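Local coordinates for protein pectate lyase II (Xanthomonas campestris pv. campestris, PDB 2QY1) that probably cleaves pectate, the polygalacturonate of plant cell walls, as a secreted lyase of polysaccharide lyase family 1, at residues Val161-Val166 / Ala191-Tyr196. The protein carries 2 engineered substitutions. Residues are numbered along the deposited sequence; the frame is centred on the assembly and turned at random.
Sequences VHHVTV and AARTTY
Arg193 CB sits over the centre of one face of the His163 imidazole, 4.2 Å from the ring centroid and only 7° off its normal, a CH-pi contact. At that ring's edge, in plane, ND1 of His163 meets ND1 of His162 at 2.9 Å in a nearly straight hydrogen bond, which probably fixes the rotation of both rings. Arg193 CG still lies 4.1 Å from His163 CE1; the bend at chi2 (-69°) then leads the chain back so that NH1 bonds Ala192 O and Ser190 O. Beyond the corner the chain turns at His163, strands 164-166 and 193-196 run parallel, their axes 4.7 Å apart at closest approach. Three backbone bonds join them: Val164 N to Arg193 O, Thr195 N to Val164 O, and Val166 N to Thr195 O at 2.7 Å. Val161 O lies too far from Arg193 N (4.4 Å) for a direct bond; a water bridges them and bonds Thr194 OG1, which Asn180 ND2 also bonds. Val166 CB packs 3.7 Å from Tyr196 CD2. Thr165 and Thr195 lie side by side on the other face: Thr165 OG1 bonds Val3 O and Gly6 N, Thr195 OG1 Tyr5 N and Tyr304 OH. Such in-register pairing of successive turns is the hallmark of the right-handed parallel beta-helix of pectate lyases.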
loop_
_atom_site.group_PDB
_atom_site.type_symbol
_atom_site.label_atom_id
_atom_site.label_comp_id
_atom_site.label_asym_id
_atom_site.label_seq_id
_atom_site.Cartn_x
_atom_site.Cartn_y
_atom_site.Cartn_z
ATOM N N VAL A 161 -7.314 9.223 -6.009
ATOM C CA VAL A 161 -5.858 9.321 -6.037
ATOM C C VAL A 161 -5.379 8.602 -7.300
ATOM O O VAL A 161 -5.812 7.481 -7.584
ATOM C CB VAL A 161 -5.214 8.688 -4.781
ATOM C CG1 VAL A 161 -3.693 8.750 -4.858
ATOM C CG2 VAL A 161 -5.708 9.383 -3.518
ATOM N N HIS A 162 -4.506 9.253 -8.065
ATOM C CA HIS A 162 -4.064 8.686 -9.339
ATOM C C HIS A 162 -2.568 8.830 -9.585
ATOM O O HIS A 162 -1.932 9.737 -9.056
ATOM C CB HIS A 162 -4.866 9.274 -10.506
ATOM C CG HIS A 162 -4.718 10.755 -10.666
ATOM N ND1 HIS A 162 -3.846 11.324 -11.568
ATOM C CD2 HIS A 162 -5.346 11.785 -10.051
ATOM C CE1 HIS A 162 -3.939 12.640 -11.500
ATOM N NE2 HIS A 162 -4.842 12.945 -10.585
ATOM N N HIS A 163 -2.031 7.918 -10.398
ATOM C CA HIS A 163 -0.613 7.894 -10.783
ATOM C C HIS A 163 0.329 7.715 -9.598
ATOM O O HIS A 163 1.029 8.642 -9.168
ATOM C CB HIS A 163 -0.261 9.089 -11.670
ATOM C CG HIS A 163 -0.927 9.036 -13.008
ATOM N ND1 HIS A 163 -2.137 9.642 -13.261
ATOM C CD2 HIS A 163 -0.573 8.407 -14.154
ATOM C CE1 HIS A 163 -2.491 9.409 -14.512
ATOM N NE2 HIS A 163 -1.560 8.658 -15.075
ATOM N N VAL A 164 0.327 6.488 -9.089
ATOM C CA VAL A 164 1.023 6.113 -7.866
ATOM C C VAL A 164 1.825 4.840 -8.104
ATOM O O VAL A 164 1.351 3.911 -8.763
ATOM C CB VAL A 164 0.010 5.877 -6.707
ATOM C CG1 VAL A 164 0.706 5.375 -5.445
ATOM C CG2 VAL A 164 -0.770 7.161 -6.409
ATOM N N THR A 165 3.049 4.815 -7.582
ATOM C CA THR A 165 3.834 3.589 -7.517
ATOM C C THR A 165 4.005 3.161 -6.062
ATOM O O THR A 165 4.458 3.937 -5.217
ATOM C CB THR A 165 5.208 3.729 -8.213
ATOM O OG1 THR A 165 5.019 3.768 -9.630
ATOM C CG2 THR A 165 6.116 2.546 -7.877
ATOM N N VAL A 166 3.610 1.921 -5.792
ATOM C CA VAL A 166 3.764 1.291 -4.493
ATOM C C VAL A 166 4.784 0.170 -4.705
ATOM O O VAL A 166 4.438 -0.898 -5.213
ATOM C CB VAL A 166 2.404 0.719 -3.992
ATOM C CG1 VAL A 166 2.558 -0.008 -2.669
ATOM C CG2 VAL A 166 1.357 1.832 -3.878
ATOM N N ALA A 191 -10.457 6.958 -11.796
ATOM C CA ALA A 191 -9.258 7.678 -12.228
ATOM C C ALA A 191 -7.961 7.051 -11.707
ATOM O O ALA A 191 -6.874 7.384 -12.182
ATOM C CB ALA A 191 -9.345 9.140 -11.805
ATOM N N ALA A 192 -8.081 6.152 -10.729
ATOM C CA ALA A 192 -6.919 5.506 -10.117
ATOM C C ALA A 192 -6.058 4.760 -11.135
ATOM O O ALA A 192 -6.563 3.980 -11.948
ATOM C CB ALA A 192 -7.347 4.572 -8.991
ATOM N N ARG A 193 -4.759 5.038 -11.088
ATOM C CA ARG A 193 -3.766 4.365 -11.914
ATOM C C ARG A 193 -2.609 4.027 -10.986
ATOM O O ARG A 193 -1.851 4.912 -10.585
ATOM C CB ARG A 193 -3.291 5.279 -13.052
ATOM C CG ARG A 193 -4.381 5.753 -14.023
ATOM C CD ARG A 193 -4.921 4.614 -14.875
ATOM N NE ARG A 193 -5.875 5.080 -15.880
ATOM C CZ ARG A 193 -7.189 5.185 -15.686
ATOM N NH1 ARG A 193 -7.725 4.860 -14.515
ATOM N NH2 ARG A 193 -7.968 5.618 -16.669
ATOM N N THR A 194 -2.485 2.749 -10.638
ATOM C CA THR A 194 -1.560 2.322 -9.592
ATOM C C THR A 194 -0.678 1.162 -10.034
ATOM O O THR A 194 -1.163 0.165 -10.578
ATOM C CB THR A 194 -2.320 1.901 -8.313
ATOM O OG1 THR A 194 -3.426 2.787 -8.095
ATOM C CG2 THR A 194 -1.400 1.925 -7.095
ATOM N N THR A 195 0.621 1.295 -9.788
ATOM C CA THR A 195 1.548 0.195 -9.994
ATOM C C THR A 195 2.017 -0.332 -8.639
ATOM O O THR A 195 2.602 0.409 -7.851
ATOM C CB THR A 195 2.761 0.622 -10.846
ATOM O OG1 THR A 195 2.305 1.256 -12.049
ATOM C CG2 THR A 195 3.617 -0.587 -11.201
ATOM N N TYR A 196 1.731 -1.604 -8.372
ATOM C CA TYR A 196 2.257 -2.304 -7.204
ATOM C C TYR A 196 3.336 -3.267 -7.676
ATOM O O TYR A 196 3.028 -4.237 -8.370
ATOM C CB TYR A 196 1.161 -3.122 -6.513
ATOM C CG TYR A 196 -0.017 -2.343 -5.965
ATOM C CD1 TYR A 196 -1.127 -2.063 -6.764
ATOM C CD2 TYR A 196 -0.039 -1.924 -4.636
ATOM C CE1 TYR A 196 -2.218 -1.367 -6.255
ATOM C CE2 TYR A 196 -1.125 -1.227 -4.117
ATOM C CZ TYR A 196 -2.207 -0.950 -4.931
ATOM O OH TYR A 196 -3.283 -0.264 -4.422
HETATM O O HOH W 1 -3.697 5.588 -8.341
#